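Local atomic coordinates of transcriptional regulator, BadM/Rrf2 family (Thermincola potens, PDB entry 4CIC), a protein that probably binds DNA through a helix-turn-helix as an Rrf2-family transcription factor, regulating genes of iron-sulfur cluster biogenesis. Residues A[10-13]-A[14-18]; A[32-35]-A[36-40]; A[80-83]-A[84-87]; A[120-123]-A[124-127]. The protein carries 3 engineered substitutions. One frame throughout, in Å; residues are numbered along the deposited sequence.

Interaction 1 (A[10-13]-A[14-18]); sequences KGHY and GVQAM
His12 and Gln16 meet one helical turn apart, the amide chain of Gln16 leaning across the imidazole. Gln16 CG stands over one face of the ring in a CH-pi contact, 4.2 Å from the ring centroid and shifted toward the rim. Farther along the same chain, Gln16 OE1 hangs obliquely above the CD2-NE2 rim of the imidazole, 2.9 Å from His12 CD2. It is nearly as close to NE2, but the angle there is too poor for a hydrogen bond. The same oxygen meets the Tyr13 ring differently, at its edge and near the ring plane, 3.2 Å from Tyr13 CD1.

Torsions set this up: His12 CG is anti to its own N (chi1 -172°), which carries the imidazole along the helix toward the next turn. Beneath the side chains the i to i+4 ladder is regular, with Gln16 N bonded to His12 O at 2.9 Å. Outward, His12 ND1 is hydrogen-bonded to the indole N-H of Trp117 of the second subunit, and Gln16 NE2 makes a weak bond to Gln39.

With an alanine in place of His12, Trp117 of the second subunit would probably lose its acceptor and the Gln16 amide would be freer to turn. Since indole nitrogen can only donate, ND1 must be the acceptor, which is consistent with a neutral imidazole at the subunit interface.

Interaction 2 (A[32-35]-A[36-40]); sequences LKSI and AERQG
Ala36 follows Leu32 by one turn, its N bonded to Leu32 O at 2.9 Å, and its methyl lies against the carbonyls of Leu32 and Lys33. Next, Glu37 runs alongside Lys33, both side chains pointing the same way. The Glu37 chain bends at chi2 (91°), which turns OE1 back toward the lysine until it lies 3.7 Å from Lys33 CE. The ammonium group is farther off, with Lys33 NZ 4.8 Å from Glu37 OE1, so the attraction is electrostatic at a distance and not a formed salt bridge.

Arg38 carries the closest side-chain meeting. A bend at chi3 (-68°) folds its guanidinium back over the preceding turn, and Ser34 O sits beneath the centre of one face, 3.4 Å from the plane. Ser34 OG lies out of that plane on the same side as Ser34 O, so the hydrogen bond it receives from Arg38 NH2, 3.0 Å long, is bent and weak. That hydroxyl is also bonded to Ser31 O, while Arg38 NE forms a salt bridge with Asp20 on helix 9-23. Gln39 lays CB and CG against Ile35 O, and its amide nitrogen reaches Asp20 too. Gly40 then leaves the helix with positive phi (63°), which suits glycine; this is the turn leading to helix 43-55, a succession consistent with the helix-turn-helix of the family.

Asp20 thus collects bonds from both Arg38 and Gln39. Its carboxylate probably fixes the guanidinium, to which Ser34 OG adds one weak bond.

Interaction 3 (A[80-83]-A[84-87]); sequences VGDI and IRVL. With NA (sodium ion), chain D.
Arg85 lies back along the helix toward Gly81 and Asp82. Its CG is anti to the carbonyl carbon (chi1 -78°), and the chain then stays extended as far as NE. On the way Arg85 CG rests 3.4 Å from Gly81 O, and NH1 ends beside the Gly81 backbone, where a CB would have come close to it. Asp82 approaches obliquely, its carboxylate plane turned 50° from the guanidinium; the salt bridge from Asp82 OD1 to Arg85 NH1 is long, 3.9 Å. The stronger partners are different ones: Asp82 OD2 accepts from Lys79 N just before the helix, and Arg85 NH2 forms salt bridges with Asp129 and Glu125.

A leucine in place of Arg85 would probably leave Asp129 without this cationic partner and Glu125 with Lys122 but not the arginine, weakening the ionic tie between this helix and helix 112-129.

The apolar residues face another way. Ile83 and Leu87 run side by side, with CG2 of Ile83 4.2 Å from CD1 of Leu87, and Val80 and Ile84 make a looser pair; all four pack on neighbouring helices.

At the last turn, Arg85 O and Val86 O each bind the sodium ion at 2.5 Å, and Glu88 O is the third protein ligand. Successive carbonyls converging on a cation in this way are characteristic of a metal site at a helix C-terminus, where the helix dipole would also favour positive charge.

Interaction 4 (A[120-123]-A[124-127]); sequences VKKS and IEEV
Two bends, at chi2 (57°) and chi4 (48°), swing the Lys122 chain forward to Glu125, whose own chain runs out extended beyond CG. The two lie side by side, and a salt bridge joins Lys122 NZ to Glu125 OE1 at 3.6 Å. CD and CE of the lysine touch that same oxygen at similar range, so the aliphatic part shares the contact. The other carboxylate oxygen, Glu125 OE2, is left to Arg85. Ser123 has chi1 of 76°, which places OG between its backbone N and carbonyl carbon and within 2.8 Å of Val120 O, to which it donates. Val120 O therefore takes two donors, the second being Ile124 N at 3.1 Å.

These residues belong to the long helix 112-129, which in Rrf2 regulators forms the dimer interface. Here Ile124 packs on Ile124 of the second subunit and Val120 on its Leu128, a pairing that fits two copies of the helix running antiparallel. Ser123 OG makes a weak hydrogen bond to Ser123 OG of that subunit.

Within the helix Val120 and Ile124 lie alongside each other, Val120 CG1 4.0 Å from Ile124 CD1. On the adjoining flank a water donates to Ser123 O at 2.8 Å and, over a longer reach, to Glu126 OE1.

Interaction 1 occupies a central position, its centre about 12 Å from that of interaction 2 and about 10 Å from that of interaction 3. Toward interaction 2 it is joined by packing of Ala17 CA on Ile35 CG2 at 4.2 Å. Toward interaction 3 the fit is apolar, with Met18 CB 3.7 Å from Ile83 CD1 and Val15 CG2 4.0 Å from Val80 CG1. Interaction 3 in turn meets interaction 4 through Arg85 NH2 and Glu125 OE2, 3.1 Å apart. Interactions 2 and 4 lie on opposite sides of the chain's centre, their centres about 30 Å apart, separating the probable DNA-binding helices from the helix at the subunit interface. The sodium ion is bound at interaction 3, about 9 Å from the Lys10 side chain.

Interaction 1 (A[10-13]-A[14-18])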
loop_
_atom_site.group_PDB
_atom_site.type_symbol
_atom_site.label_atom_id
_atom_site.label_comp_id
_atom_site.label_asym_id
_atom_site.label_seq_id
_atom_site.Cartn_x
_atom_site.Cartn_y
_atom_site.Cartn_z
ATOM N N LYS A 10 1.239 -8.129 11.222
ATOM C CA LYS A 10 1.262 -7.214 12.361
ATOM C C LYS A 10 0.246 -6.085 12.222
ATOM O O LYS A 10 -0.364 -5.669 13.219
ATOM C CB LYS A 10 2.670 -6.726 12.730
ATOM C CG LYS A 10 3.398 -5.881 11.689
ATOM C CD LYS A 10 4.757 -5.452 12.271
ATOM C CE LYS A 10 5.839 -5.325 11.203
ATOM N NZ LYS A 10 7.047 -6.148 11.550
ATOM N N GLY A 11 0.023 -5.617 10.996
ATOM C CA GLY A 11 -0.937 -4.549 10.797
ATOM C C GLY A 11 -2.332 -5.092 11.010
ATOM O O GLY A 11 -3.179 -4.477 11.676
ATOM N N HIS A 12 -2.575 -6.266 10.450
ATOM C CA HIS A 12 -3.900 -6.815 10.496
ATOM C C HIS A 12 -4.246 -7.176 11.933
ATOM O O HIS A 12 -5.314 -6.794 12.441
ATOM C CB HIS A 12 -4.067 -8.015 9.567
ATOM C CG HIS A 12 -5.482 -8.471 9.465
ATOM N ND1 HIS A 12 -6.477 -7.683 8.924
ATOM C CD2 HIS A 12 -6.094 -9.605 9.887
ATOM C CE1 HIS A 12 -7.635 -8.315 9.004
ATOM N NE2 HIS A 12 -7.427 -9.490 9.577
ATOM N N TYR A 13 -3.355 -7.886 12.617
ATOM C CA TYR A 13 -3.662 -8.252 14.004
ATOM C C TYR A 13 -3.636 -7.067 14.973
ATOM O O TYR A 13 -4.412 -7.041 15.949
ATOM C CB TYR A 13 -2.776 -9.413 14.474
ATOM C CG TYR A 13 -2.993 -10.675 13.655
ATOM C CD1 TYR A 13 -4.128 -10.826 12.865
ATOM C CD2 TYR A 13 -2.082 -11.714 13.683
ATOM C CE1 TYR A 13 -4.343 -11.975 12.114
ATOM C CE2 TYR A 13 -2.287 -12.867 12.925
ATOM C CZ TYR A 13 -3.417 -12.988 12.147
ATOM O OH TYR A 13 -3.626 -14.127 11.400
ATOM N N GLY A 14 -2.762 -6.095 14.725
ATOM C CA GLY A 14 -2.702 -4.890 15.540
ATOM C C GLY A 14 -4.025 -4.145 15.533
ATOM O O GLY A 14 -4.612 -3.815 16.595
ATOM N N VAL A 15 -4.540 -3.925 14.334
ATOM C CA VAL A 15 -5.820 -3.247 14.194
ATOM C C VAL A 15 -6.966 -4.109 14.706
ATOM O O VAL A 15 -7.854 -3.584 15.381
ATOM C CB VAL A 15 -6.047 -2.778 12.744
ATOM C CG1 VAL A 15 -7.423 -2.120 12.589
ATOM C CG2 VAL A 15 -4.952 -1.795 12.378
ATOM N N GLN A 16 -6.960 -5.410 14.416
ATOM C CA GLN A 16 -8.030 -6.270 14.947
ATOM C C GLN A 16 -8.080 -6.218 16.464
ATOM O O GLN A 16 -9.161 -6.171 17.050
ATOM C CB GLN A 16 -7.856 -7.735 14.542
ATOM C CG GLN A 16 -8.324 -8.059 13.144
ATOM C CD GLN A 16 -8.265 -9.554 12.879
ATOM O OE1 GLN A 16 -7.219 -10.090 12.516
ATOM N NE2 GLN A 16 -9.383 -10.232 13.073
ATOM N N ALA A 17 -6.917 -6.262 17.105
ATOM C CA ALA A 17 -6.895 -6.332 18.573
ATOM C C ALA A 17 -7.347 -4.997 19.162
ATOM O O ALA A 17 -8.089 -4.962 20.160
ATOM C CB ALA A 17 -5.497 -6.679 19.051
ATOM N N MET A 18 -6.919 -3.898 18.529
ATOM C CA MET A 18 -7.295 -2.572 19.011
ATOM C C MET A 18 -8.776 -2.350 18.807
ATOM O O MET A 18 -9.436 -1.740 19.653
ATOM C CB MET A 18 -6.485 -1.474 18.313
ATOM C CG MET A 18 -5.002 -1.465 18.727
ATOM S SD MET A 18 -4.832 -0.927 20.470
ATOM C CE MET A 18 -5.382 0.760 20.368
#

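Interaction 2 (A[32-35]-A[36-40])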
loop_
_atom_site.group_PDB
_atom_site.type_symbol
_atom_site.label_atom_id
_atom_site.label_comp_id
_atom_site.label_asym_id
_atom_site.label_seq_id
_atom_site.Cartn_x
_atom_site.Cartn_y
_atom_site.Cartn_z
ATOM N N LEU A 32 -6.542 -10.971 27.485
ATOM C CA LEU A 32 -5.945 -11.224 26.179
ATOM C C LEU A 32 -6.484 -12.512 25.567
ATOM O O LEU A 32 -6.708 -12.582 24.365
ATOM C CB LEU A 32 -4.417 -11.262 26.252
ATOM C CG LEU A 32 -3.767 -9.888 26.418
ATOM C CD1 LEU A 32 -2.292 -9.937 26.046
ATOM C CD2 LEU A 32 -4.506 -8.843 25.584
ATOM N N LYS A 33 -6.701 -13.528 26.397
ATOM C CA LYS A 33 -7.263 -14.783 25.899
ATOM C C LYS A 33 -8.601 -14.558 25.197
ATOM O O LYS A 33 -8.866 -15.155 24.150
ATOM C CB LYS A 33 -7.438 -15.798 27.029
ATOM C CG LYS A 33 -8.088 -17.091 26.571
ATOM C CD LYS A 33 -8.427 -18.001 27.742
ATOM C CE LYS A 33 -9.199 -19.227 27.271
ATOM N NZ LYS A 33 -9.512 -20.157 28.392
ATOM N N SER A 34 -9.441 -13.695 25.771
ATOM C CA SER A 34 -10.748 -13.428 25.176
ATOM C C SER A 34 -10.620 -12.722 23.830
ATOM O O SER A 34 -11.396 -12.987 22.908
ATOM C CB SER A 34 -11.652 -12.628 26.128
ATOM O OG SER A 34 -11.253 -11.260 26.220
ATOM N N ILE A 35 -9.645 -11.827 23.717
ATOM C CA ILE A 35 -9.396 -11.140 22.441
ATOM C C ILE A 35 -8.950 -12.149 21.392
ATOM O O ILE A 35 -9.448 -12.166 20.256
ATOM C CB ILE A 35 -8.331 -10.037 22.586
ATOM C CG1 ILE A 35 -8.856 -8.894 23.466
ATOM C CG2 ILE A 35 -7.925 -9.489 21.198
ATOM C CD1 ILE A 35 -7.788 -7.856 23.820
ATOM N N ALA A 36 -8.008 -13.002 21.778
ATOM C CA ALA A 36 -7.468 -13.996 20.853
ATOM C C ALA A 36 -8.580 -14.927 20.404
ATOM O O ALA A 36 -8.626 -15.342 19.257
ATOM C CB ALA A 36 -6.344 -14.781 21.512
ATOM N N GLU A 37 -9.501 -15.228 21.316
ATOM C CA GLU A 37 -10.589 -16.144 21.011
ATOM C C GLU A 37 -11.573 -15.519 20.022
ATOM O O GLU A 37 -12.022 -16.168 19.084
ATOM C CB GLU A 37 -11.329 -16.530 22.299
ATOM C CG GLU A 37 -12.004 -17.877 22.245
ATOM C CD GLU A 37 -11.099 -18.989 22.732
ATOM O OE1 GLU A 37 -10.565 -18.868 23.858
ATOM O OE2 GLU A 37 -10.916 -19.979 21.991
ATOM N N ARG A 38 -11.914 -14.256 20.240
ATOM C CA ARG A 38 -12.912 -13.600 19.409
ATOM C C ARG A 38 -12.362 -13.288 18.027
ATOM O O ARG A 38 -13.101 -13.275 17.050
ATOM C CB ARG A 38 -13.380 -12.299 20.055
ATOM C CG ARG A 38 -14.343 -12.494 21.215
ATOM C CD ARG A 38 -14.885 -11.153 21.689
ATOM N NE ARG A 38 -13.847 -10.335 22.303
ATOM C CZ ARG A 38 -13.523 -10.386 23.592
ATOM N NH1 ARG A 38 -14.169 -11.222 24.403
ATOM N NH2 ARG A 38 -12.567 -9.598 24.076
ATOM N N GLN A 39 -11.066 -13.020 17.955
ATOM C CA GLN A 39 -10.464 -12.536 16.710
ATOM C C GLN A 39 -9.706 -13.597 15.934
ATOM O O GLN A 39 -9.207 -13.333 14.834
ATOM C CB GLN A 39 -9.552 -11.334 16.984
ATOM C CG GLN A 39 -10.274 -10.136 17.600
ATOM C CD GLN A 39 -11.470 -9.681 16.783
ATOM O OE1 GLN A 39 -11.466 -9.751 15.552
ATOM N NE2 GLN A 39 -12.503 -9.219 17.465
ATOM N N GLY A 40 -9.618 -14.795 16.500
ATOM C CA GLY A 40 -8.880 -15.879 15.871
ATOM C C GLY A 40 -7.411 -15.529 15.744
ATOM O O GLY A 40 -6.828 -15.624 14.664
#

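Interaction 3 (A[80-83]-A[84-87])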
loop_
_atom_site.group_PDB
_atom_site.type_symbol
_atom_site.label_atom_id
_atom_site.label_comp_id
_atom_site.label_asym_id
_atom_site.label_seq_id
_atom_site.Cartn_x
_atom_site.Cartn_y
_atom_site.Cartn_z
ATOM N N VAL A 80 -6.394 4.909 12.929
ATOM C CA VAL A 80 -5.807 3.644 12.515
ATOM C C VAL A 80 -4.329 3.873 12.187
ATOM O O VAL A 80 -3.471 3.044 12.496
ATOM C CB VAL A 80 -6.546 3.031 11.314
ATOM C CG1 VAL A 80 -5.842 1.778 10.859
ATOM C CG2 VAL A 80 -7.979 2.686 11.728
ATOM N N GLY A 81 -4.040 4.999 11.558
ATOM C CA GLY A 81 -2.662 5.344 11.256
ATOM C C GLY A 81 -1.740 5.449 12.468
ATOM O O GLY A 81 -0.541 5.171 12.356
ATOM N N ASP A 82 -2.276 5.885 13.610
ATOM C CA ASP A 82 -1.512 5.938 14.863
ATOM C C ASP A 82 -1.062 4.534 15.258
ATOM O O ASP A 82 0.040 4.338 15.759
ATOM C CB ASP A 82 -2.357 6.442 16.043
ATOM C CG ASP A 82 -2.778 7.903 15.932
ATOM O OD1 ASP A 82 -2.100 8.688 15.237
ATOM O OD2 ASP A 82 -3.792 8.269 16.592
ATOM N N ILE A 83 -1.958 3.565 15.107
ATOM C CA ILE A 83 -1.639 2.197 15.467
ATOM C C ILE A 83 -0.538 1.675 14.537
ATOM O O ILE A 83 0.440 1.067 14.978
ATOM C CB ILE A 83 -2.882 1.299 15.330
ATOM C CG1 ILE A 83 -3.985 1.789 16.275
ATOM C CG2 ILE A 83 -2.500 -0.147 15.535
ATOM C CD1 ILE A 83 -5.346 1.152 15.978
ATOM N N ILE A 84 -0.693 1.934 13.242
ATOM C CA ILE A 84 0.290 1.480 12.269
ATOM C C ILE A 84 1.652 2.136 12.533
ATOM O O ILE A 84 2.676 1.470 12.510
ATOM C CB ILE A 84 -0.190 1.773 10.831
ATOM C CG1 ILE A 84 -1.469 0.969 10.520
ATOM C CG2 ILE A 84 0.893 1.464 9.820
ATOM C CD1 ILE A 84 -1.380 -0.495 10.860
ATOM N N ARG A 85 1.673 3.435 12.792
ATOM C CA ARG A 85 2.937 4.105 13.116
ATOM C C ARG A 85 3.677 3.506 14.316
ATOM O O ARG A 85 4.904 3.342 14.295
ATOM C CB ARG A 85 2.723 5.594 13.343
ATOM C CG ARG A 85 2.578 6.378 12.064
ATOM C CD ARG A 85 2.473 7.848 12.361
ATOM N NE ARG A 85 2.006 8.578 11.195
ATOM C CZ ARG A 85 0.731 8.871 10.975
ATOM N NH1 ARG A 85 -0.185 8.498 11.855
ATOM N NH2 ARG A 85 0.376 9.539 9.884
ATOM N N VAL A 86 2.926 3.171 15.355
ATOM C CA VAL A 86 3.513 2.550 16.538
ATOM C C VAL A 86 4.190 1.216 16.167
ATOM O O VAL A 86 5.332 0.942 16.556
ATOM C CB VAL A 86 2.441 2.334 17.607
ATOM C CG1 VAL A 86 2.893 1.284 18.607
ATOM C CG2 VAL A 86 2.130 3.654 18.277
ATOM N N LEU A 87 3.506 0.399 15.381
ATOM C CA LEU A 87 4.012 -0.941 15.115
ATOM C C LEU A 87 5.193 -0.932 14.144
ATOM O O LEU A 87 6.031 -1.828 14.153
ATOM C CB LEU A 87 2.893 -1.833 14.584
ATOM C CG LEU A 87 1.707 -2.034 15.535
ATOM C CD1 LEU A 87 0.632 -2.844 14.831
ATOM C CD2 LEU A 87 2.152 -2.702 16.826
HETATM NA NA NA D . 6.944 2.567 15.583
#

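Interaction 4 (A[120-123]-A[124-127])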
loop_
_atom_site.group_PDB
_atom_site.type_symbol
_atom_site.label_atom_id
_atom_site.label_comp_id
_atom_site.label_asym_id
_atom_site.label_seq_id
_atom_site.Cartn_x
_atom_site.Cartn_y
_atom_site.Cartn_z
ATOM N N VAL A 120 1.716 7.235 -3.686
ATOM C CA VAL A 120 0.993 6.090 -3.122
ATOM C C VAL A 120 1.047 6.131 -1.599
ATOM O O VAL A 120 0.020 5.961 -0.927
ATOM C CB VAL A 120 1.566 4.760 -3.623
ATOM C CG1 VAL A 120 0.896 3.580 -2.943
ATOM C CG2 VAL A 120 1.386 4.658 -5.147
ATOM N N LYS A 121 2.236 6.361 -1.057
ATOM C CA LYS A 121 2.406 6.388 0.410
ATOM C C LYS A 121 1.546 7.469 1.049
ATOM O O LYS A 121 0.902 7.251 2.086
ATOM C CB LYS A 121 3.873 6.645 0.752
ATOM C CG LYS A 121 4.137 6.835 2.244
ATOM C CD LYS A 121 5.528 7.435 2.453
ATOM C CE LYS A 121 5.824 7.699 3.918
ATOM N NZ LYS A 121 7.192 8.265 4.085
ATOM N N LYS A 122 1.538 8.637 0.427
ATOM C CA LYS A 122 0.796 9.764 0.968
ATOM C C LYS A 122 -0.695 9.461 1.009
ATOM O O LYS A 122 -1.375 9.811 1.990
ATOM C CB LYS A 122 1.082 11.018 0.136
ATOM C CG LYS A 122 1.293 12.263 0.968
ATOM C CD LYS A 122 2.427 12.089 1.960
ATOM C CE LYS A 122 2.481 13.277 2.907
ATOM N NZ LYS A 122 1.128 13.590 3.464
ATOM N N SER A 123 -1.197 8.780 -0.021
ATOM C CA SER A 123 -2.627 8.503 -0.108
ATOM C C SER A 123 -3.023 7.480 0.948
ATOM O O SER A 123 -4.096 7.595 1.544
ATOM C CB SER A 123 -3.033 7.990 -1.488
ATOM O OG SER A 123 -2.646 6.634 -1.665
ATOM N N ILE A 124 -2.166 6.485 1.167
ATOM C CA ILE A 124 -2.392 5.506 2.243
ATOM C C ILE A 124 -2.409 6.178 3.618
ATOM O O ILE A 124 -3.297 5.906 4.465
ATOM C CB ILE A 124 -1.312 4.416 2.247
ATOM C CG1 ILE A 124 -1.368 3.611 0.946
ATOM C CG2 ILE A 124 -1.455 3.517 3.495
ATOM C CD1 ILE A 124 -0.219 2.615 0.816
ATOM N N GLU A 125 -1.429 7.052 3.849
ATOM C CA GLU A 125 -1.365 7.811 5.096
ATOM C C GLU A 125 -2.628 8.639 5.281
ATOM O O GLU A 125 -3.174 8.724 6.404
ATOM C CB GLU A 125 -0.123 8.704 5.132
ATOM C CG GLU A 125 0.019 9.513 6.423
ATOM C CD GLU A 125 1.215 10.457 6.381
ATOM O OE1 GLU A 125 1.808 10.615 5.290
ATOM O OE2 GLU A 125 1.558 11.039 7.432
ATOM N N GLU A 126 -3.131 9.217 4.191
ATOM C CA GLU A 126 -4.351 10.011 4.301
ATOM C C GLU A 126 -5.570 9.164 4.683
ATOM O O GLU A 126 -6.364 9.573 5.541
ATOM C CB GLU A 126 -4.637 10.810 3.031
ATOM C CG GLU A 126 -5.344 12.132 3.336
ATOM C CD GLU A 126 -6.454 12.479 2.353
ATOM O OE1 GLU A 126 -6.515 11.869 1.263
ATOM O OE2 GLU A 126 -7.269 13.371 2.678
ATOM N N VAL A 127 -5.730 7.999 4.053
ATOM C CA VAL A 127 -6.857 7.129 4.391
ATOM C C VAL A 127 -6.771 6.703 5.844
ATOM O O VAL A 127 -7.756 6.836 6.591
ATOM C CB VAL A 127 -6.919 5.857 3.510
ATOM C CG1 VAL A 127 -7.997 4.898 4.025
ATOM C CG2 VAL A 127 -7.190 6.232 2.053
HETATM O O HOH W 1 -6.188 8.835 0.080
#